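Local coordinates for protein antibiotic biosynthesis monooxygenase (Rhodospirillum rubrum, PDB 4HL9) that probably acts as a monooxygenase of the antibiotic biosynthesis monooxygenase family, at residues A[23-35]-A[70-84]. Numbering follows the deposited sequence.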
HETATM    1  N   MSE A  23     -14.915  -1.846  -5.593  1.00 30.37           N
HETATM    2  CA  MSE A  23     -13.968  -0.687  -5.705  1.00 29.84           C
HETATM    3  C   MSE A  23     -12.554  -1.068  -6.163  1.00 27.45           C
HETATM    4  O   MSE A  23     -12.158  -2.228  -6.138  1.00 27.19           O
HETATM    5  CB  MSE A  23     -13.924   0.124  -4.401  1.00 31.49           C
HETATM    6  CG  MSE A  23     -13.502  -0.647  -3.164  1.00 39.28           C
HETATM    7 SE   MSE A  23     -11.556  -0.956  -2.961  1.00 59.05          SE
HETATM    8  CE  MSE A  23     -11.668  -1.974  -1.275  1.00 53.37           C
ATOM      9  N   LEU A  24     -11.795  -0.064  -6.586  1.00 24.62           N
ATOM     10  CA  LEU A  24     -10.448  -0.280  -7.050  1.00 21.26           C
ATOM     11  C   LEU A  24      -9.532   0.343  -6.004  1.00 19.87           C
ATOM     12  O   LEU A  24      -9.706   1.512  -5.667  1.00 19.50           O
ATOM     13  CB  LEU A  24     -10.261   0.440  -8.377  1.00 21.17           C
ATOM     14  CG  LEU A  24      -8.910   0.378  -9.069  1.00 20.23           C
ATOM     15  CD1 LEU A  24      -8.561  -1.052  -9.400  1.00 18.28           C
ATOM     16  CD2 LEU A  24      -8.923   1.270 -10.312  1.00 19.84           C
ATOM     17  N   LYS A  25      -8.576  -0.439  -5.516  1.00 18.49           N
ATOM     18  CA  LYS A  25      -7.576   0.062  -4.554  1.00 18.19           C
ATOM     19  C   LYS A  25      -6.268   0.234  -5.307  1.00 17.20           C
ATOM     20  O   LYS A  25      -5.924  -0.612  -6.108  1.00 17.33           O
ATOM     21  CB  LYS A  25      -7.401  -0.952  -3.419  1.00 17.41           C
ATOM     22  CG  LYS A  25      -6.802  -0.380  -2.104  1.00 18.85           C
ATOM     23  CD  LYS A  25      -7.834   0.507  -1.360  1.00 18.44           C
ATOM     24  CE  LYS A  25      -7.231   0.970  -0.036  1.00 22.29           C
ATOM     25  NZ  LYS A  25      -8.262   1.569   0.835  1.00 24.79           N
ATOM     26  N   VAL A  26      -5.542   1.324  -5.050  1.00 16.68           N
ATOM     27  CA  VAL A  26      -4.269   1.565  -5.724  1.00 16.86           C
ATOM     28  C   VAL A  26      -3.203   1.894  -4.684  1.00 16.06           C
ATOM     29  O   VAL A  26      -3.477   2.620  -3.767  1.00 16.05           O
ATOM     30  CB  VAL A  26      -4.366   2.759  -6.703  1.00 16.71           C
ATOM     31  CG1 VAL A  26      -3.019   3.064  -7.357  1.00 16.29           C
ATOM     32  CG2 VAL A  26      -5.449   2.508  -7.761  1.00 19.56           C
ATOM     33  N   ILE A  27      -2.023   1.304  -4.831  1.00 16.06           N
ATOM     34  CA  ILE A  27      -0.824   1.814  -4.162  1.00 15.85           C
ATOM     35  C   ILE A  27       0.166   2.263  -5.240  1.00 15.82           C
ATOM     36  O   ILE A  27       0.421   1.530  -6.191  1.00 16.22           O
ATOM     37  CB  ILE A  27      -0.193   0.750  -3.257  1.00 15.39           C
ATOM     38  CG1 ILE A  27      -1.157   0.415  -2.120  1.00 17.05           C
ATOM     39  CG2 ILE A  27       1.189   1.256  -2.679  1.00 17.43           C
ATOM     40  CD1 ILE A  27      -0.767  -0.874  -1.379  1.00 22.06           C
ATOM     41  N   ALA A  28       0.697   3.466  -5.061  1.00 16.06           N
ATOM     42  CA  ALA A  28       1.699   4.080  -5.924  1.00 15.93           C
ATOM     43  C   ALA A  28       2.842   4.515  -5.032  1.00 16.60           C
ATOM     44  O   ALA A  28       2.606   5.045  -3.923  1.00 17.43           O
ATOM     45  CB  ALA A  28       1.116   5.281  -6.608  1.00 16.43           C
ATOM     46  N   GLN A  29       4.063   4.275  -5.506  1.00 15.68           N
ATOM     47  CA  GLN A  29       5.284   4.574  -4.784  1.00 16.81           C
ATOM     48  C   GLN A  29       6.207   5.404  -5.649  1.00 16.80           C
ATOM     49  O   GLN A  29       6.467   5.056  -6.826  1.00 16.03           O
ATOM     50  CB  GLN A  29       6.008   3.287  -4.411  1.00 17.10           C
ATOM     51  CG  GLN A  29       5.164   2.309  -3.600  1.00 20.81           C
ATOM     52  CD  GLN A  29       5.961   1.115  -3.166  1.00 24.80           C
ATOM     53  OE1 GLN A  29       7.018   1.264  -2.551  1.00 25.06           O
ATOM     54  NE2 GLN A  29       5.461  -0.089  -3.476  1.00 26.83           N
ATOM     55  N   ASP A  30       6.693   6.486  -5.065  1.00 16.48           N
ATOM     56  CA  ASP A  30       7.690   7.348  -5.697  1.00 16.75           C
ATOM     57  C   ASP A  30       8.984   7.254  -4.880  1.00 17.09           C
ATOM     58  O   ASP A  30       8.925   7.121  -3.644  1.00 15.84           O
ATOM     59  CB  ASP A  30       7.243   8.791  -5.664  1.00 16.44           C
ATOM     60  CG  ASP A  30       6.016   9.080  -6.536  1.00 20.06           C
ATOM     61  OD1 ASP A  30       5.613   8.258  -7.391  1.00 17.52           O
ATOM     62  OD2 ASP A  30       5.484  10.186  -6.368  1.00 20.63           O
ATOM     63  N   PHE A  31      10.120   7.331  -5.571  1.00 16.27           N
ATOM     64  CA  PHE A  31      11.443   7.345  -4.916  1.00 17.97           C
ATOM     65  C   PHE A  31      12.127   8.618  -5.338  1.00 16.58           C
ATOM     66  O   PHE A  31      12.574   8.732  -6.473  1.00 17.42           O
ATOM     67  CB  PHE A  31      12.253   6.115  -5.318  1.00 18.30           C
ATOM     68  CG  PHE A  31      11.548   4.799  -5.026  1.00 22.02           C
ATOM     69  CD1 PHE A  31      11.826   4.092  -3.860  1.00 25.37           C
ATOM     70  CD2 PHE A  31      10.611   4.283  -5.913  1.00 25.48           C
ATOM     71  CE1 PHE A  31      11.186   2.877  -3.580  1.00 28.10           C
ATOM     72  CE2 PHE A  31       9.953   3.066  -5.643  1.00 27.94           C
ATOM     73  CZ  PHE A  31      10.240   2.369  -4.481  1.00 26.26           C
ATOM     74  N   ILE A  32      12.139   9.590  -4.441  1.00 15.63           N
ATOM     75  CA  ILE A  32      12.595  10.942  -4.765  1.00 15.66           C
ATOM     76  C   ILE A  32      14.057  11.107  -4.315  1.00 17.14           C
ATOM     77  O   ILE A  32      14.413  10.634  -3.222  1.00 16.16           O
ATOM     78  CB  ILE A  32      11.705  12.009  -4.073  1.00 15.12           C
ATOM     79  CG1 ILE A  32      10.232  11.864  -4.532  1.00 13.73           C
ATOM     80  CG2 ILE A  32      12.213  13.434  -4.374  1.00 15.76           C
ATOM     81  CD1 ILE A  32      10.106  11.768  -6.060  1.00 14.15           C
ATOM     82  N   LYS A  33      14.874  11.782  -5.132  1.00 17.42           N
ATOM     83  CA  LYS A  33      16.269  12.084  -4.740  1.00 18.42           C
ATOM     84  C   LYS A  33      16.265  12.880  -3.444  1.00 17.96           C
ATOM     85  O   LYS A  33      15.521  13.849  -3.324  1.00 17.45           O
ATOM     86  CB  LYS A  33      16.995  12.856  -5.841  1.00 18.53           C
ATOM     87  CG  LYS A  33      17.175  12.077  -7.124  1.00 19.43           C
ATOM     88  CD  LYS A  33      17.918  12.920  -8.155  1.00 22.32           C
ATOM     89  CE  LYS A  33      18.073  12.153  -9.438  1.00 24.04           C
ATOM     90  NZ  LYS A  33      18.778  12.979 -10.443  1.00 24.33           N
ATOM     91  N   PRO A  34      17.081  12.461  -2.448  1.00 18.45           N
ATOM     92  CA  PRO A  34      17.046  13.102  -1.138  1.00 19.19           C
ATOM     93  C   PRO A  34      17.198  14.620  -1.189  1.00 19.06           C
ATOM     94  O   PRO A  34      16.545  15.313  -0.414  1.00 18.82           O
ATOM     95  CB  PRO A  34      18.246  12.474  -0.396  1.00 19.34           C
ATOM     96  CG  PRO A  34      18.405  11.156  -1.027  1.00 20.62           C
ATOM     97  CD  PRO A  34      17.998  11.311  -2.475  1.00 18.64           C
ATOM     98  N   GLU A  35      18.043  15.109  -2.099  1.00 19.98           N
ATOM     99  CA  GLU A  35      18.265  16.555  -2.334  1.00 21.65           C
ATOM    100  C   GLU A  35      16.970  17.316  -2.638  1.00 21.55           C
ATOM    101  O   GLU A  35      16.893  18.527  -2.415  1.00 21.58           O
ATOM    102  CB  GLU A  35      19.175  16.785  -3.561  1.00 22.08           C
ATOM    103  CG  GLU A  35      20.400  15.951  -3.678  1.00 26.87           C
ATOM    104  CD  GLU A  35      20.192  14.658  -4.459  1.00 28.00           C
ATOM    105  OE1 GLU A  35      20.141  14.666  -5.717  1.00 27.58           O
ATOM    106  OE2 GLU A  35      20.123  13.617  -3.794  1.00 29.62           O
ATOM    107  N   GLY A  70      12.505  10.094   1.409  1.00 16.22           N
ATOM    108  CA  GLY A  70      12.169  10.351   0.010  1.00 16.78           C
ATOM    109  C   GLY A  70      11.300   9.289  -0.632  1.00 16.77           C
ATOM    110  O   GLY A  70      11.027   9.381  -1.819  1.00 17.40           O
ATOM    111  N   HIS A  71      10.869   8.282   0.132  1.00 16.09           N
ATOM    112  CA  HIS A  71      10.088   7.170  -0.452  1.00 15.68           C
ATOM    113  C   HIS A  71       8.641   7.450  -0.055  1.00 15.90           C
ATOM    114  O   HIS A  71       8.265   7.280   1.110  1.00 15.28           O
ATOM    115  CB  HIS A  71      10.597   5.788   0.030  1.00 15.65           C
ATOM    116  CG  HIS A  71       9.755   4.610  -0.419  1.00 15.63           C
ATOM    117  ND1 HIS A  71       9.762   3.395   0.238  1.00 17.61           N
ATOM    118  CD2 HIS A  71       8.874   4.468  -1.440  1.00 16.23           C
ATOM    119  CE1 HIS A  71       8.938   2.551  -0.365  1.00 16.09           C
ATOM    120  NE2 HIS A  71       8.377   3.180  -1.383  1.00 16.16           N
ATOM    121  N   PHE A  72       7.852   7.946  -1.015  1.00 14.44           N
ATOM    122  CA  PHE A  72       6.466   8.355  -0.721  1.00 13.93           C
ATOM    123  C   PHE A  72       5.527   7.309  -1.245  1.00 12.93           C
ATOM    124  O   PHE A  72       5.775   6.759  -2.315  1.00 13.59           O
ATOM    125  CB  PHE A  72       6.144   9.725  -1.342  1.00 12.73           C
ATOM    126  CG  PHE A  72       6.908  10.845  -0.718  1.00 15.58           C
ATOM    127  CD1 PHE A  72       6.457  11.442   0.458  1.00 16.11           C
ATOM    128  CD2 PHE A  72       8.112  11.272  -1.281  1.00 16.71           C
ATOM    129  CE1 PHE A  72       7.173  12.457   1.048  1.00 21.14           C
ATOM    130  CE2 PHE A  72       8.837  12.287  -0.697  1.00 20.25           C
ATOM    131  CZ  PHE A  72       8.366  12.885   0.469  1.00 20.79           C
ATOM    132  N   VAL A  73       4.431   7.079  -0.515  1.00 13.56           N
ATOM    133  CA  VAL A  73       3.475   6.032  -0.867  1.00 13.05           C
ATOM    134  C   VAL A  73       2.053   6.590  -0.820  1.00 13.24           C
ATOM    135  O   VAL A  73       1.622   7.145   0.203  1.00 13.15           O
ATOM    136  CB  VAL A  73       3.609   4.788   0.035  1.00 12.96           C
ATOM    137  CG1 VAL A  73       2.537   3.723  -0.317  1.00 17.03           C
ATOM    138  CG2 VAL A  73       5.020   4.179  -0.084  1.00 14.14           C
ATOM    139  N   PHE A  74       1.353   6.452  -1.938  1.00 12.57           N
ATOM    140  CA  PHE A  74      -0.046   6.820  -2.040  1.00 13.71           C
ATOM    141  C   PHE A  74      -0.886   5.573  -1.804  1.00 13.10           C
ATOM    142  O   PHE A  74      -0.560   4.504  -2.297  1.00 13.44           O
ATOM    143  CB  PHE A  74      -0.356   7.339  -3.461  1.00 14.57           C
ATOM    144  CG  PHE A  74       0.247   8.683  -3.773  1.00 17.07           C
ATOM    145  CD1 PHE A  74      -0.427   9.856  -3.446  1.00 20.49           C
ATOM    146  CD2 PHE A  74       1.469   8.771  -4.439  1.00 17.04           C
ATOM    147  CE1 PHE A  74       0.120  11.105  -3.748  1.00 20.56           C
ATOM    148  CE2 PHE A  74       2.005  10.007  -4.771  1.00 19.04           C
ATOM    149  CZ  PHE A  74       1.342  11.169  -4.419  1.00 20.84           C
ATOM    150  N   ILE A  75      -1.951   5.703  -1.011  1.00 13.86           N
ATOM    151  CA  ILE A  75      -2.941   4.647  -0.905  1.00 13.39           C
ATOM    152  C   ILE A  75      -4.250   5.275  -1.335  1.00 14.11           C
ATOM    153  O   ILE A  75      -4.689   6.252  -0.737  1.00 14.40           O
ATOM    154  CB  ILE A  75      -3.075   4.100   0.547  1.00 14.51           C
ATOM    155  CG1 ILE A  75      -1.803   3.355   0.970  1.00 14.52           C
ATOM    156  CG2 ILE A  75      -4.265   3.124   0.631  1.00 12.08           C
ATOM    157  CD1 ILE A  75      -1.794   2.962   2.471  1.00 19.23           C
ATOM    158  N   GLU A  76      -4.869   4.708  -2.371  1.00 14.68           N
ATOM    159  CA  GLU A  76      -6.002   5.359  -3.015  1.00 15.40           C
ATOM    160  C   GLU A  76      -7.140   4.350  -3.140  1.00 15.92           C
ATOM    161  O   GLU A  76      -6.918   3.145  -3.217  1.00 13.65           O
ATOM    162  CB  GLU A  76      -5.620   5.908  -4.415  1.00 16.42           C
ATOM    163  CG  GLU A  76      -4.120   6.273  -4.627  1.00 16.90           C
ATOM    164  CD  GLU A  76      -3.740   6.660  -6.094  1.00 21.71           C
ATOM    165  OE1 GLU A  76      -4.598   6.617  -7.010  1.00 17.98           O
ATOM    166  OE2 GLU A  76      -2.559   7.048  -6.324  1.00 20.13           O
ATOM    167  N   GLU A  77      -8.358   4.867  -3.139  1.00 17.44           N
ATOM    168  CA  GLU A  77      -9.516   4.044  -3.415  1.00 19.11           C
ATOM    169  C   GLU A  77     -10.373   4.809  -4.418  1.00 19.14           C
ATOM    170  O   GLU A  77     -10.660   6.006  -4.233  1.00 20.00           O
ATOM    171  CB  GLU A  77     -10.260   3.735  -2.107  1.00 19.69           C
ATOM    172  CG  GLU A  77     -11.372   2.724  -2.217  1.00 23.22           C
ATOM    173  CD  GLU A  77     -11.863   2.243  -0.856  1.00 29.88           C
ATOM    174  OE1 GLU A  77     -11.624   2.928   0.167  1.00 34.20           O
ATOM    175  OE2 GLU A  77     -12.509   1.181  -0.811  1.00 33.75           O
ATOM    176  N   TRP A  78     -10.729   4.118  -5.494  1.00 19.14           N
ATOM    177  CA  TRP A  78     -11.556   4.670  -6.564  1.00 19.18           C
ATOM    178  C   TRP A  78     -12.780   3.752  -6.785  1.00 19.12           C
ATOM    179  O   TRP A  78     -12.693   2.559  -6.514  1.00 18.21           O
ATOM    180  CB  TRP A  78     -10.727   4.779  -7.846  1.00 19.40           C
ATOM    181  CG  TRP A  78      -9.514   5.657  -7.665  1.00 19.54           C
ATOM    182  CD1 TRP A  78      -8.242   5.248  -7.401  1.00 21.43           C
ATOM    183  CD2 TRP A  78      -9.481   7.081  -7.714  1.00 19.09           C
ATOM    184  NE1 TRP A  78      -7.403   6.336  -7.288  1.00 21.58           N
ATOM    185  CE2 TRP A  78      -8.140   7.477  -7.466  1.00 21.28           C
ATOM    186  CE3 TRP A  78     -10.451   8.068  -7.932  1.00 20.06           C
ATOM    187  CZ2 TRP A  78      -7.745   8.815  -7.444  1.00 21.97           C
ATOM    188  CZ3 TRP A  78     -10.063   9.410  -7.921  1.00 20.52           C
ATOM    189  CH2 TRP A  78      -8.712   9.768  -7.659  1.00 21.21           C
ATOM    190  N   PRO A  79     -13.909   4.302  -7.294  1.00 19.82           N
ATOM    191  CA  PRO A  79     -15.073   3.439  -7.664  1.00 20.57           C
ATOM    192  C   PRO A  79     -14.743   2.379  -8.725  1.00 21.03           C
ATOM    193  O   PRO A  79     -15.213   1.232  -8.642  1.00 21.18           O
ATOM    194  CB  PRO A  79     -16.084   4.443  -8.253  1.00 21.21           C
ATOM    195  CG  PRO A  79     -15.686   5.756  -7.736  1.00 21.07           C
ATOM    196  CD  PRO A  79     -14.225   5.732  -7.422  1.00 19.41           C
ATOM    197  N   ASP A  80     -13.946   2.765  -9.720  1.00 21.40           N
ATOM    198  CA  ASP A  80     -13.535   1.869 -10.786  1.00 22.04           C
ATOM    199  C   ASP A  80     -12.375   2.496 -11.541  1.00 21.85           C
ATOM    200  O   ASP A  80     -11.944   3.599 -11.215  1.00 20.94           O
ATOM    201  CB  ASP A  80     -14.718   1.552 -11.754  1.00 23.53           C
ATOM    202  CG  ASP A  80     -15.335   2.801 -12.385  1.00 25.96           C
ATOM    203  OD1 ASP A  80     -14.862   3.937 -12.150  1.00 27.76           O
ATOM    204  OD2 ASP A  80     -16.323   2.635 -13.139  1.00 30.64           O
ATOM    205  N   ARG A  81     -11.907   1.784 -12.557  1.00 22.12           N
ATOM    206  CA  ARG A  81     -10.836   2.222 -13.420  1.00 22.97           C
ATOM    207  C   ARG A  81     -11.110   3.532 -14.159  1.00 23.01           C
ATOM    208  O   ARG A  81     -10.211   4.359 -14.316  1.00 22.51           O
ATOM    209  CB  ARG A  81     -10.511   1.110 -14.408  1.00 23.65           C
ATOM    210  CG  ARG A  81      -9.319   1.403 -15.290  1.00 26.28           C
ATOM    211  CD  ARG A  81      -8.096   1.814 -14.464  1.00 30.86           C
ATOM    212  NE  ARG A  81      -7.008   2.293 -15.310  1.00 31.86           N
ATOM    213  CZ  ARG A  81      -6.166   1.493 -15.959  1.00 33.50           C
ATOM    214  NH1 ARG A  81      -6.288   0.180 -15.861  1.00 33.39           N
ATOM    215  NH2 ARG A  81      -5.204   2.013 -16.708  1.00 34.64           N
ATOM    216  N   ALA A  82     -12.355   3.713 -14.604  1.00 22.72           N
ATOM    217  CA  ALA A  82     -12.775   4.948 -15.281  1.00 22.76           C
ATOM    218  C   ALA A  82     -12.568   6.190 -14.412  1.00 21.75           C
ATOM    219  O   ALA A  82     -12.120   7.247 -14.891  1.00 21.35           O
ATOM    220  CB  ALA A  82     -14.270   4.828 -15.730  1.00 23.15           C
ATOM    221  N   ALA A  83     -12.885   6.071 -13.132  1.00 20.78           N
ATOM    222  CA  ALA A  83     -12.664   7.191 -12.212  1.00 20.60           C
ATOM    223  C   ALA A  83     -11.144   7.436 -12.052  1.00 20.63           C
ATOM    224  O   ALA A  83     -10.711   8.573 -11.904  1.00 19.85           O
ATOM    225  CB  ALA A  83     -13.348   6.941 -10.866  1.00 20.52           C
ATOM    226  N   LEU A  84     -10.347   6.369 -12.102  1.00 21.34           N
ATOM    227  CA  LEU A  84      -8.877   6.545 -12.061  1.00 21.81           C
ATOM    228  C   LEU A  84      -8.356   7.229 -13.343  1.00 22.23           C
ATOM    229  O   LEU A  84      -7.454   8.063 -13.292  1.00 21.13           O
ATOM    230  CB  LEU A  84      -8.147   5.210 -11.843  1.00 21.31           C
ATOM    231  CG  LEU A  84      -6.602   5.254 -11.781  1.00 23.06           C
ATOM    232  CD1 LEU A  84      -6.111   6.048 -10.570  1.00 23.28           C
ATOM    233  CD2 LEU A  84      -6.021   3.850 -11.768  1.00 22.31           C
TER
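Phe31 and His71 lie flat on each other in an offset stack, centroids 4.4 Å apart and planes at 13°. Phe31 CE1 sits over one face of the imidazole, toward its rim. The edge of that ring is used too. His71 NE2 donates to a lone pair of Gln29 OE1, 2.6 Å away and within 6° of the ring plane. His71 ND1 is hydrogen-bonded to Asp65, so the ring is held at both nitrogens. Further along the same face, Ile27 CG2 fits against Val73 CG1 at 3.7 Å. Lys25 bends at chi2 (73°), which lays its CE on Ile75 CG2. Its NZ makes a long salt bridge with Glu77 OE1. Strands 24-32 and 71-78 are the central antiparallel pair of a four-stranded sheet, as in the ferredoxin-like fold of this family. Ile27 also packs on Val73 of the second subunit. The other face carries helix 37-52. There Ala28 CB lies against Phe74 CB at 4.0 Å. Val26 CG2 abuts the indole edge at Trp78 CD1, and Trp78 NE1 donates a hydrogen bond to Glu76 OE1 at 2.8 Å. Leu84 reaches back from helix 81-86, its CD2 4.1 Å from Leu24 CD2 and its CD1 over a face of the indole.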